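Local coordinates for protein glycosyl hydrolase family 10 (PDB 4MGQ) that probably cleaves internal beta-1,4-xylosidic linkages of xylans as a whole enzyme, of which this chain is a calcium-bound carbohydrate-binding module, at residues Lys81-Thr84 with Glu85-Val89. Numbering follows the deposited sequence.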
ATOM      1  N   LYS A  81       6.921   9.011   1.012  1.00 12.02           N
ATOM      2  CA  LYS A  81       6.509  10.217   0.309  1.00 11.82           C
ATOM      3  C   LYS A  81       6.049   9.880  -1.100  1.00  9.91           C
ATOM      4  O   LYS A  81       6.477   8.886  -1.686  1.00 10.46           O
ATOM      5  CB  LYS A  81       7.653  11.236   0.270  1.00 16.92           C
ATOM      6  CG  LYS A  81       8.098  11.719   1.649  1.00 17.59           C
ATOM      7  CD  LYS A  81       9.185  12.771   1.537  1.00 27.46           C
ATOM      8  CE  LYS A  81       9.612  13.271   2.911  1.00 30.78           C
ATOM      9  NZ  LYS A  81       8.619  14.222   3.487  1.00 33.92           N
ATOM     10  N   SER A  82       5.174  10.716  -1.642  1.00 11.03           N
ATOM     11  CA  SER A  82       4.681  10.524  -2.996  1.00  9.71           C
ATOM     12  C   SER A  82       4.776  11.837  -3.761  1.00 12.87           C
ATOM     13  O   SER A  82       4.776  12.912  -3.162  1.00 15.27           O
ATOM     14  CB  SER A  82       3.244  10.013  -2.987  1.00  9.73           C
ATOM     15  OG  SER A  82       2.759   9.793  -4.302  1.00 11.54           O
ATOM     16  N   THR A  83       4.876  11.725  -5.080  1.00 11.33           N
ATOM     17  CA  THR A  83       4.882  12.880  -5.974  1.00 13.98           C
ATOM     18  C   THR A  83       3.868  12.643  -7.084  1.00 13.56           C
ATOM     19  O   THR A  83       3.177  11.629  -7.085  1.00 11.23           O
ATOM     20  CB  THR A  83       6.272  13.119  -6.596  1.00 13.81           C
ATOM     21  OG1 THR A  83       6.562  12.061  -7.521  1.00 15.11           O
ATOM     22  CG2 THR A  83       7.359  13.175  -5.519  1.00 15.47           C
ATOM     23  N   THR A  84       3.788  13.559  -8.048  1.00 12.46           N
ATOM     24  CA  THR A  84       2.785  13.438  -9.097  1.00 13.19           C
ATOM     25  C   THR A  84       3.232  12.532 -10.249  1.00 13.26           C
ATOM     26  O   THR A  84       2.485  12.332 -11.202  1.00 15.25           O
ATOM     27  CB  THR A  84       2.410  14.815  -9.661  1.00 16.69           C
ATOM     28  OG1 THR A  84       3.594  15.459 -10.137  1.00 15.99           O
ATOM     29  CG2 THR A  84       1.782  15.669  -8.564  1.00 15.88           C
ATOM     30  N   GLU A  85       4.441  11.989 -10.147  1.00 13.61           N
ATOM     31  CA  GLU A  85       4.917  10.973 -11.081  1.00 14.31           C
ATOM     32  C   GLU A  85       5.157   9.690 -10.304  1.00 13.62           C
ATOM     33  O   GLU A  85       5.472   9.752  -9.125  1.00 12.09           O
ATOM     34  CB  GLU A  85       6.210  11.419 -11.772  1.00 19.26           C
ATOM     35  CG  GLU A  85       6.083  12.734 -12.516  1.00 20.00           C
ATOM     36  CD  GLU A  85       5.132  12.638 -13.688  1.00 30.70           C
ATOM     37  OE1 GLU A  85       5.049  11.550 -14.300  1.00 34.56           O
ATOM     38  OE2 GLU A  85       4.460  13.645 -13.997  1.00 37.08           O
ATOM     39  N   TRP A  86       5.025   8.536 -10.953  1.00 12.20           N
ATOM     40  CA  TRP A  86       5.349   7.280 -10.272  1.00 11.43           C
ATOM     41  C   TRP A  86       6.764   7.326  -9.711  1.00 15.49           C
ATOM     42  O   TRP A  86       7.707   7.683 -10.421  1.00 13.39           O
ATOM     43  CB  TRP A  86       5.236   6.080 -11.212  1.00 11.20           C
ATOM     44  CG  TRP A  86       3.860   5.629 -11.558  1.00  9.87           C
ATOM     45  CD1 TRP A  86       3.243   5.743 -12.771  1.00 11.88           C
ATOM     46  CD2 TRP A  86       2.938   4.946 -10.705  1.00  9.25           C
ATOM     47  NE1 TRP A  86       1.991   5.187 -12.725  1.00 10.91           N
ATOM     48  CE2 TRP A  86       1.780   4.680 -11.469  1.00  9.41           C
ATOM     49  CE3 TRP A  86       2.981   4.522  -9.374  1.00  9.52           C
ATOM     50  CZ2 TRP A  86       0.674   4.025 -10.944  1.00  8.01           C
ATOM     51  CZ3 TRP A  86       1.877   3.872  -8.852  1.00  8.15           C
ATOM     52  CH2 TRP A  86       0.740   3.627  -9.634  1.00  8.03           C
ATOM     53  N   THR A  87       6.910   6.991  -8.432  1.00 10.83           N
ATOM     54  CA  THR A  87       8.230   6.788  -7.843  1.00 10.32           C
ATOM     55  C   THR A  87       8.233   5.507  -7.035  1.00 12.05           C
ATOM     56  O   THR A  87       7.180   5.062  -6.578  1.00 10.84           O
ATOM     57  CB  THR A  87       8.657   7.928  -6.905  1.00 12.23           C
ATOM     58  OG1 THR A  87       7.736   8.022  -5.810  1.00 13.66           O
ATOM     59  CG2 THR A  87       8.715   9.256  -7.647  1.00 15.31           C
ATOM     60  N   THR A  88       9.422   4.942  -6.833  1.00 11.93           N
ATOM     61  CA  THR A  88       9.551   3.733  -6.027  1.00 13.45           C
ATOM     62  C   THR A  88       9.871   4.066  -4.584  1.00 13.16           C
ATOM     63  O   THR A  88      10.580   5.029  -4.286  1.00 16.71           O
ATOM     64  CB  THR A  88      10.630   2.800  -6.567  1.00 18.00           C
ATOM     65  OG1 THR A  88      11.887   3.480  -6.543  1.00 26.14           O
ATOM     66  CG2 THR A  88      10.292   2.383  -7.982  1.00 16.29           C
ATOM     67  N   VAL A  89       9.327   3.248  -3.695  1.00 11.19           N
ATOM     68  CA  VAL A  89       9.428   3.419  -2.263  1.00 12.00           C
ATOM     69  C   VAL A  89      10.084   2.187  -1.672  1.00 10.95           C
ATOM     70  O   VAL A  89       9.751   1.068  -2.065  1.00  9.79           O
ATOM     71  CB  VAL A  89       8.025   3.604  -1.622  1.00 13.17           C
ATOM     72  CG1 VAL A  89       8.074   3.423  -0.098  1.00 11.64           C
ATOM     73  CG2 VAL A  89       7.421   4.943  -2.028  1.00 14.71           C
TER
HETATM   74  O   HOH W   1       8.702   8.534  -3.347  1.00 18.44           O
HETATM   75  O   HOH W   2       5.486   9.401  -6.383  1.00 11.05           O
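T87 OG1 is gripped by two waters that tie the two arms of the turn together, an example of water bridging neighbouring chain segments that belong to different sheets. One water lies 2.7 Å from T87 OG1 and donates to the carbonyl oxygen of K81. A second, also 2.7 Å from T87 OG1, accepts a bond from the backbone N of T83 and is hydrogen-bonded to E85 O. With chi1 at 61°, T87 OG1 sits between its own N and carbonyl carbon, while its methyl CG2 lies 3.5 Å from T83 OG1. A similar torsion in T83 (chi1 69°) brings OG1 within 3.0 Å of E85 O. A weak but fairly straight bond, 3.4 Å long, runs from E85 N to T83 OG1. Farther back, V89 CG2 approaches K81 O at 4.1 Å, and K81 turns its amino end away to a salt bridge with D62. The W86 side chain leaves its backbone away from 81-84; NE1 bonds D156 and the ring makes a cation-pi contact with R54. The turn thus links the module's two antiparallel sheets, consistent with a beta-sandwich fold, running from edge strand 80-82 of one to edge strand 87-94 of the other, where 87-94 pairs with strand 48-57.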